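Local coordinates for VP35 (Myotis lucifugus, PDB 6DKU), which is a bat-genome homolog of the filovirus polymerase cofactor VP35, represented here by its interferon inhibitory domain, which probably antagonises innate immune signalling, at residues A[33-38]-A[42-47]; A[48-53]-A[70-75]. The protein carries 1 engineered substitution. One frame throughout, in Å; residues are numbered along the deposited sequence.

Contact 1: A[33-38]-A[42-47]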
ATOM      1  N   ALA A  33       2.231  -1.871  -1.328  1.00 41.65           N
ATOM      2  CA  ALA A  33       3.103  -0.873  -0.716  1.00 47.53           C
ATOM      3  C   ALA A  33       3.493  -1.289   0.690  1.00 61.03           C
ATOM      4  O   ALA A  33       4.668  -1.197   1.072  1.00 61.31           O
ATOM      5  CB  ALA A  33       2.408   0.490  -0.696  1.00 40.19           C
ATOM      6  N   ILE A  34       2.512  -1.758   1.467  1.00 65.29           N
ATOM      7  CA  ILE A  34       2.786  -2.286   2.797  1.00 56.69           C
ATOM      8  C   ILE A  34       3.837  -3.384   2.723  1.00 53.72           C
ATOM      9  O   ILE A  34       4.783  -3.409   3.519  1.00 52.93           O
ATOM     10  CB  ILE A  34       1.481  -2.784   3.447  1.00 49.57           C
ATOM     11  CG1 ILE A  34       0.535  -1.609   3.702  1.00 46.65           C
ATOM     12  CG2 ILE A  34       1.770  -3.500   4.754  1.00 44.96           C
ATOM     13  CD1 ILE A  34      -0.797  -2.018   4.276  1.00 52.03           C
ATOM     14  N   ALA A  35       3.705  -4.295   1.752  1.00 50.06           N
ATOM     15  CA  ALA A  35       4.692  -5.365   1.634  1.00 46.08           C
ATOM     16  C   ALA A  35       6.057  -4.820   1.242  1.00 54.62           C
ATOM     17  O   ALA A  35       7.081  -5.255   1.779  1.00 65.62           O
ATOM     18  CB  ALA A  35       4.233  -6.410   0.623  1.00 46.17           C
ATOM     19  N   MET A  36       6.090  -3.869   0.308  1.00 57.32           N
ATOM     20  CA  MET A  36       7.362  -3.331  -0.161  1.00 62.19           C
ATOM     21  C   MET A  36       8.108  -2.615   0.954  1.00 67.68           C
ATOM     22  O   MET A  36       9.345  -2.648   1.005  1.00 59.97           O
ATOM     23  CB  MET A  36       7.131  -2.363  -1.324  1.00 64.14           C
ATOM     24  CG  MET A  36       6.790  -3.002  -2.655  1.00 66.42           C
ATOM     25  SD  MET A  36       5.986  -1.808  -3.742  1.00 75.40           S
ATOM     26  CE  MET A  36       7.300  -0.631  -4.025  1.00 79.76           C
ATOM     27  N   VAL A  37       7.374  -1.954   1.857  1.00 67.77           N
ATOM     28  CA  VAL A  37       7.996  -1.013   2.791  1.00 62.87           C
ATOM     29  C   VAL A  37       8.446  -1.678   4.096  1.00 56.14           C
ATOM     30  O   VAL A  37       9.200  -1.063   4.872  1.00 57.83           O
ATOM     31  CB  VAL A  37       7.019   0.153   3.052  1.00 50.29           C
ATOM     32  CG1 VAL A  37       6.031  -0.200   4.152  1.00 52.23           C
ATOM     33  CG2 VAL A  37       7.766   1.452   3.320  1.00 66.29           C
ATOM     34  N   SER A  38       8.027  -2.917   4.348  1.00 56.43           N
ATOM     35  CA  SER A  38       8.459  -3.674   5.516  1.00 66.87           C
ATOM     36  C   SER A  38       9.944  -4.034   5.433  1.00 62.50           C
ATOM     37  O   SER A  38      10.515  -4.184   4.350  1.00 76.97           O
ATOM     38  CB  SER A  38       7.626  -4.952   5.654  1.00 70.39           C
ATOM     39  OG  SER A  38       7.490  -5.620   4.413  1.00 82.78           O
ATOM     40  N   HIS A  42       9.036  -9.942  10.258  1.00 64.28           N
ATOM     41  CA  HIS A  42       8.336  -9.513  11.461  1.00 56.42           C
ATOM     42  C   HIS A  42       7.317  -8.417  11.156  1.00 60.03           C
ATOM     43  O   HIS A  42       6.175  -8.472  11.622  1.00 61.56           O
ATOM     44  CB  HIS A  42       9.338  -9.046  12.509  1.00 74.44           C
ATOM     45  CG  HIS A  42       8.696  -8.573  13.773  1.00 99.28           C
ATOM     46  ND1 HIS A  42       8.096  -9.433  14.668  1.00102.11           N
ATOM     47  CD2 HIS A  42       8.536  -7.328  14.281  1.00103.54           C
ATOM     48  CE1 HIS A  42       7.609  -8.739  15.682  1.00103.94           C
ATOM     49  NE2 HIS A  42       7.862  -7.459  15.471  1.00104.30           N
ATOM     50  N   ASP A  43       7.711  -7.407  10.374  1.00 67.03           N
ATOM     51  CA  ASP A  43       6.764  -6.351  10.019  1.00 66.93           C
ATOM     52  C   ASP A  43       5.578  -6.916   9.241  1.00 69.77           C
ATOM     53  O   ASP A  43       4.423  -6.542   9.491  1.00 66.53           O
ATOM     54  CB  ASP A  43       7.461  -5.259   9.207  1.00 51.27           C
ATOM     55  CG  ASP A  43       8.536  -4.544   9.992  1.00 64.75           C
ATOM     56  OD1 ASP A  43       8.507  -4.584  11.240  1.00 71.97           O
ATOM     57  OD2 ASP A  43       9.417  -3.936   9.354  1.00 63.90           O
ATOM     58  N   LEU A  44       5.845  -7.822   8.296  1.00 56.03           N
ATOM     59  CA  LEU A  44       4.759  -8.453   7.557  1.00 52.41           C
ATOM     60  C   LEU A  44       3.803  -9.197   8.482  1.00 49.40           C
ATOM     61  O   LEU A  44       2.587  -9.147   8.283  1.00 61.11           O
ATOM     62  CB  LEU A  44       5.309  -9.386   6.476  1.00 49.92           C
ATOM     63  CG  LEU A  44       6.042  -8.761   5.285  1.00 47.28           C
ATOM     64  CD1 LEU A  44       6.540  -9.843   4.354  1.00 39.67           C
ATOM     65  CD2 LEU A  44       5.118  -7.826   4.539  1.00 36.51           C
ATOM     66  N   GLN A  45       4.311  -9.879   9.511  1.00 51.18           N
ATOM     67  CA  GLN A  45       3.362 -10.599  10.357  1.00 65.25           C
ATOM     68  C   GLN A  45       2.682  -9.668  11.366  1.00 69.10           C
ATOM     69  O   GLN A  45       1.582  -9.969  11.844  1.00 52.10           O
ATOM     70  CB  GLN A  45       4.037 -11.798  11.016  1.00 46.71           C
ATOM     71  CG  GLN A  45       3.101 -12.611  11.888  1.00 52.92           C
ATOM     72  CD  GLN A  45       2.390 -13.685  11.085  1.00 72.81           C
ATOM     73  OE1 GLN A  45       3.027 -14.473  10.388  1.00 69.49           O
ATOM     74  NE2 GLN A  45       1.052 -13.678  11.133  1.00 73.64           N
ATOM     75  N   VAL A  46       3.278  -8.516  11.663  1.00 54.41           N
ATOM     76  CA  VAL A  46       2.541  -7.494  12.388  1.00 51.35           C
ATOM     77  C   VAL A  46       1.354  -7.025  11.548  1.00 60.98           C
ATOM     78  O   VAL A  46       0.199  -7.046  11.997  1.00 66.39           O
ATOM     79  CB  VAL A  46       3.479  -6.338  12.778  1.00 55.26           C
ATOM     80  CG1 VAL A  46       2.661  -5.133  13.217  1.00 65.50           C
ATOM     81  CG2 VAL A  46       4.437  -6.776  13.874  1.00 49.46           C
ATOM     82  N   ALA A  47       1.624  -6.617  10.306  1.00 46.95           N
ATOM     83  CA  ALA A  47       0.559  -6.162   9.423  1.00 46.33           C
ATOM     84  C   ALA A  47      -0.505  -7.238   9.232  1.00 61.90           C
ATOM     85  O   ALA A  47      -1.707  -6.945   9.232  1.00 66.01           O
ATOM     86  CB  ALA A  47       1.160  -5.741   8.084  1.00 39.00           C
TER
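L44 sets one methyl, CD2, against the end of helix 26-37, 3.2 Å from OG of S38, the residue just after it, and 3.8 Å from A35 CA. The methyl thus rests against both the serine hydroxyl and the helix backbone. Nearer the turn, the methylenes of S38 and D43 pack together, CB to CB at 3.6 Å. At the far end I34 CG2 meets A47 CB at 4.1 Å, a looser apolar touch. No hydrogen bond crosses between the two segments, so the contact is made by carbon packing around one hydroxyl.

That hydroxyl is satisfied within its own segment. With chi1 at 45°, S38 OG sits between its backbone N and carbonyl carbon and turns back to donate to A35 O (2.7 Å), approaching from above the carbonyl plane, 36° out of it. The carboxylate of D43 looks to the turn instead, through a salt bridge from OD2 to R39. Further out, F12 of helix 9-18 packs on I34, A35, L44 and A47, while I68 and F75 lie against I34 and A47.

Near the turn S38 CA and D43 CA are 5.5 Å apart. Farther along, I34 CA and A47 CA are 8.0 Å apart. Such divergence from a short connection marks an alpha-alpha hairpin, two consecutive helices joined by a tight turn, here part of the helical subdomain of the VP35 interferon inhibitory domain.

Contact 2: A[48-53]-A[70-75]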
ATOM      1  N   MET A  48      -0.080  -8.493   9.081  1.00 58.26           N
ATOM      2  CA  MET A  48      -1.018  -9.583   8.840  1.00 48.96           C
ATOM      3  C   MET A  48      -1.854  -9.877  10.079  1.00 57.15           C
ATOM      4  O   MET A  48      -3.070 -10.083   9.988  1.00 62.86           O
ATOM      5  CB  MET A  48      -0.256 -10.829   8.408  1.00 51.66           C
ATOM      6  CG  MET A  48      -1.111 -12.068   8.329  1.00 59.95           C
ATOM      7  SD  MET A  48      -1.893 -12.205   6.717  1.00 68.76           S
ATOM      8  CE  MET A  48      -0.455 -12.238   5.648  1.00 51.94           C
ATOM      9  N   ASP A  49      -1.214  -9.917  11.247  1.00 51.60           N
ATOM     10  CA  ASP A  49      -1.954 -10.132  12.484  1.00 64.65           C
ATOM     11  C   ASP A  49      -2.998  -9.042  12.691  1.00 65.72           C
ATOM     12  O   ASP A  49      -4.129  -9.327  13.100  1.00 56.86           O
ATOM     13  CB  ASP A  49      -0.986 -10.188  13.666  1.00 69.76           C
ATOM     14  CG  ASP A  49      -0.181 -11.481  13.707  1.00 70.94           C
ATOM     15  OD1 ASP A  49      -0.619 -12.478  13.085  1.00 63.81           O
ATOM     16  OD2 ASP A  49       0.886 -11.493  14.367  1.00 63.55           O
ATOM     17  N   HIS A  50      -2.641  -7.788  12.396  1.00 61.20           N
ATOM     18  CA  HIS A  50      -3.597  -6.693  12.532  1.00 50.48           C
ATOM     19  C   HIS A  50      -4.749  -6.835  11.541  1.00 52.91           C
ATOM     20  O   HIS A  50      -5.917  -6.638  11.899  1.00 54.05           O
ATOM     21  CB  HIS A  50      -2.880  -5.356  12.347  1.00 47.03           C
ATOM     22  CG  HIS A  50      -3.791  -4.168  12.391  1.00 65.19           C
ATOM     23  ND1 HIS A  50      -4.074  -3.489  13.557  1.00 64.51           N
ATOM     24  CD2 HIS A  50      -4.486  -3.540  11.412  1.00 60.29           C
ATOM     25  CE1 HIS A  50      -4.899  -2.491  13.294  1.00 65.09           C
ATOM     26  NE2 HIS A  50      -5.167  -2.502  12.000  1.00 65.54           N
ATOM     27  N   PHE A  51      -4.430  -7.166  10.287  1.00 51.69           N
ATOM     28  CA  PHE A  51      -5.449  -7.406   9.269  1.00 40.92           C
ATOM     29  C   PHE A  51      -6.441  -8.471   9.723  1.00 47.40           C
ATOM     30  O   PHE A  51      -7.662  -8.267   9.677  1.00 55.44           O
ATOM     31  CB  PHE A  51      -4.760  -7.819   7.969  1.00 48.45           C
ATOM     32  CG  PHE A  51      -5.699  -8.156   6.848  1.00 57.26           C
ATOM     33  CD1 PHE A  51      -6.303  -7.151   6.109  1.00 51.67           C
ATOM     34  CD2 PHE A  51      -5.945  -9.475   6.505  1.00 51.51           C
ATOM     35  CE1 PHE A  51      -7.152  -7.451   5.068  1.00 42.70           C
ATOM     36  CE2 PHE A  51      -6.793  -9.786   5.462  1.00 43.19           C
ATOM     37  CZ  PHE A  51      -7.398  -8.774   4.743  1.00 55.22           C
ATOM     38  N   ASN A  52      -5.930  -9.619  10.175  1.00 45.59           N
ATOM     39  CA  ASN A  52      -6.813 -10.678  10.636  1.00 46.01           C
ATOM     40  C   ASN A  52      -7.587 -10.267  11.882  1.00 54.73           C
ATOM     41  O   ASN A  52      -8.726 -10.706  12.073  1.00 57.70           O
ATOM     42  CB  ASN A  52      -6.007 -11.945  10.893  1.00 61.72           C
ATOM     43  CG  ASN A  52      -5.412 -12.513   9.626  1.00 56.54           C
ATOM     44  OD1 ASN A  52      -6.031 -12.467   8.566  1.00 49.04           O
ATOM     45  ND2 ASN A  52      -4.208 -13.055   9.729  1.00 59.53           N
ATOM     46  N   ARG A  53      -6.990  -9.436  12.740  1.00 67.50           N
ATOM     47  CA  ARG A  53      -7.726  -8.901  13.882  1.00 63.70           C
ATOM     48  C   ARG A  53      -8.926  -8.095  13.408  1.00 66.15           C
ATOM     49  O   ARG A  53     -10.047  -8.276  13.899  1.00 57.60           O
ATOM     50  CB  ARG A  53      -6.806  -8.032  14.745  1.00 62.66           C
ATOM     51  CG  ARG A  53      -6.121  -8.757  15.894  1.00 82.01           C
ATOM     52  CD  ARG A  53      -5.398  -7.771  16.822  1.00 97.89           C
ATOM     53  NE  ARG A  53      -4.311  -7.051  16.150  1.00 94.84           N
ATOM     54  CZ  ARG A  53      -3.035  -7.433  16.156  1.00 86.41           C
ATOM     55  NH1 ARG A  53      -2.669  -8.537  16.802  1.00 79.66           N
ATOM     56  NH2 ARG A  53      -2.121  -6.711  15.512  1.00 82.01           N
ATOM     57  N   GLN A  70      -3.155   2.990   9.574  1.00 66.68           N
ATOM     58  CA  GLN A  70      -3.514   3.906  10.654  1.00 65.71           C
ATOM     59  C   GLN A  70      -3.033   3.459  12.035  1.00 72.58           C
ATOM     60  O   GLN A  70      -2.563   4.288  12.820  1.00 88.85           O
ATOM     61  CB  GLN A  70      -5.029   4.115  10.674  1.00 58.34           C
ATOM     62  CG  GLN A  70      -5.527   4.924   9.487  1.00 52.65           C
ATOM     63  CD  GLN A  70      -4.637   6.110   9.198  1.00 54.20           C
ATOM     64  OE1 GLN A  70      -4.546   7.039   9.998  1.00 62.15           O
ATOM     65  NE2 GLN A  70      -3.962   6.078   8.057  1.00 43.91           N
ATOM     66  N   ARG A  71      -3.125   2.170  12.350  1.00 75.44           N
ATOM     67  CA  ARG A  71      -2.939   1.683  13.710  1.00 77.51           C
ATOM     68  C   ARG A  71      -1.607   0.990  13.963  1.00 75.03           C
ATOM     69  O   ARG A  71      -1.113   1.041  15.088  1.00 84.90           O
ATOM     70  CB  ARG A  71      -4.075   0.723  14.078  1.00 79.73           C
ATOM     71  CG  ARG A  71      -5.394   1.414  14.364  1.00 86.76           C
ATOM     72  CD  ARG A  71      -6.163   0.643  15.416  1.00105.79           C
ATOM     73  NE  ARG A  71      -7.450   0.178  14.908  1.00120.07           N
ATOM     74  CZ  ARG A  71      -8.266  -0.633  15.575  1.00122.30           C
ATOM     75  NH1 ARG A  71      -9.423  -1.005  15.039  1.00117.64           N
ATOM     76  NH2 ARG A  71      -7.921  -1.077  16.777  1.00123.52           N
ATOM     77  N   CYS A  72      -1.016   0.339  12.963  1.00 75.64           N
ATOM     78  CA  CYS A  72       0.299  -0.270  13.125  1.00 68.98           C
ATOM     79  C   CYS A  72       1.356   0.821  13.028  1.00 83.68           C
ATOM     80  O   CYS A  72       1.499   1.463  11.981  1.00 82.87           O
ATOM     81  CB  CYS A  72       0.525  -1.351  12.072  1.00 73.18           C
ATOM     82  SG  CYS A  72      -0.400  -2.878  12.399  1.00 85.98           S
ATOM     83  N   GLU A  73       2.105   1.015  14.117  1.00 93.77           N
ATOM     84  CA  GLU A  73       2.886   2.237  14.278  1.00 98.98           C
ATOM     85  C   GLU A  73       4.018   2.349  13.263  1.00 95.89           C
ATOM     86  O   GLU A  73       4.332   3.460  12.816  1.00 92.53           O
ATOM     87  CB  GLU A  73       3.438   2.322  15.700  1.00112.71           C
ATOM     88  CG  GLU A  73       3.761   3.740  16.136  1.00125.75           C
ATOM     89  CD  GLU A  73       2.701   4.746  15.698  1.00133.73           C
ATOM     90  OE1 GLU A  73       1.496   4.524  15.959  1.00132.40           O
ATOM     91  OE2 GLU A  73       3.079   5.763  15.079  1.00137.27           O
ATOM     92  N   TYR A  74       4.641   1.232  12.881  1.00 92.06           N
ATOM     93  CA  TYR A  74       5.718   1.312  11.901  1.00 71.94           C
ATOM     94  C   TYR A  74       5.193   1.790  10.549  1.00 77.19           C
ATOM     95  O   TYR A  74       5.611   2.836  10.042  1.00 82.83           O
ATOM     96  CB  TYR A  74       6.422  -0.034  11.751  1.00 63.44           C
ATOM     97  CG  TYR A  74       7.385  -0.003  10.593  1.00 60.67           C
ATOM     98  CD1 TYR A  74       8.498   0.832  10.612  1.00 62.68           C
ATOM     99  CD2 TYR A  74       7.143  -0.745   9.449  1.00 63.53           C
ATOM    100  CE1 TYR A  74       9.373   0.884   9.538  1.00 69.94           C
ATOM    101  CE2 TYR A  74       8.004  -0.699   8.373  1.00 76.19           C
ATOM    102  CZ  TYR A  74       9.117   0.115   8.419  1.00 80.33           C
ATOM    103  OH  TYR A  74       9.969   0.151   7.333  1.00 82.39           O
ATOM    104  N   PHE A  75       4.267   1.030   9.950  1.00 70.08           N
ATOM    105  CA  PHE A  75       3.716   1.412   8.652  1.00 62.44           C
ATOM    106  C   PHE A  75       3.069   2.784   8.694  1.00 63.65           C
ATOM    107  O   PHE A  75       3.070   3.500   7.687  1.00 69.35           O
ATOM    108  CB  PHE A  75       2.701   0.373   8.181  1.00 53.05           C
ATOM    109  CG  PHE A  75       3.291  -0.984   7.998  1.00 59.73           C
ATOM    110  CD1 PHE A  75       4.010  -1.289   6.856  1.00 41.52           C
ATOM    111  CD2 PHE A  75       3.156  -1.948   8.986  1.00 62.39           C
ATOM    112  CE1 PHE A  75       4.561  -2.534   6.692  1.00 57.74           C
ATOM    113  CE2 PHE A  75       3.706  -3.195   8.833  1.00 54.07           C
ATOM    114  CZ  PHE A  75       4.409  -3.493   7.681  1.00 69.08           C
TER
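H50 extends toward 70-75 because its CG lies anti to the backbone N (chi1 177°), which carries the imidazole off helix 41-56. C72 answers with SG anti to its own carbonyl carbon (chi1 -75°), bringing the sulfur to the root of the histidine. SG is 3.5 Å from H50 CB and 3.6 Å from H50 CG, and it stands 4.1 Å from the ring centroid in an oblique sulfur-aromatic contact. The other end of the ring belongs to R71. Its CB approaches H50 CE1 obliquely at 3.4 Å, while R71 CD lies in the ring plane at the edge, 4.0 Å from H50 CE1. Bends at chi2 and chi3 bring the arginine chain round, and the two side chains cross at about a right angle. CE1 therefore sits over one face of the guanidinium, whose plane is nearly perpendicular to the imidazole.

C72 occupies the break between helices 61-71 and 73-76. It is the first residue to leave helical geometry after one helix and the N-cap position of the next, and its side chain points toward helix 41-56, where it also touches V46. This joins the connection between two helices of the helical subdomain to the middle of an earlier helix.

Both polar ends are bound outside the contact: H50 NE2 is hydrogen-bonded to S67 OG of helix 61-71, where I68 also packs on H50, and R71 NH1 forms a salt bridge with E54. H50 NE2 and R71 NE stay 4.6 Å apart, so the arginine may disfavour protonation of the histidine, with E54 partly offsetting its charge.

How the contacts relate
From the N terminus, the chain runs through helix 26-37, turns, and is closed by contact 1 onto the start of helix 41-56, a loop of only a few residues. The same helix then supplies the first segment of contact 2, whose longer loop takes in most of helix 61-71 and returns at its C-terminal end and the break before helix 73-76. The two contacts follow in series, neither nested nor crossed, with their centres about 9 Å apart. They also touch directly: Y74 OH probably hydrogen-bonds to V37 O (2.9 Å), and the F75 ring packs against V37 and the backbone carbonyls of I34 and D43. Helix 73-76 thereby meets both arms of the helical hairpin.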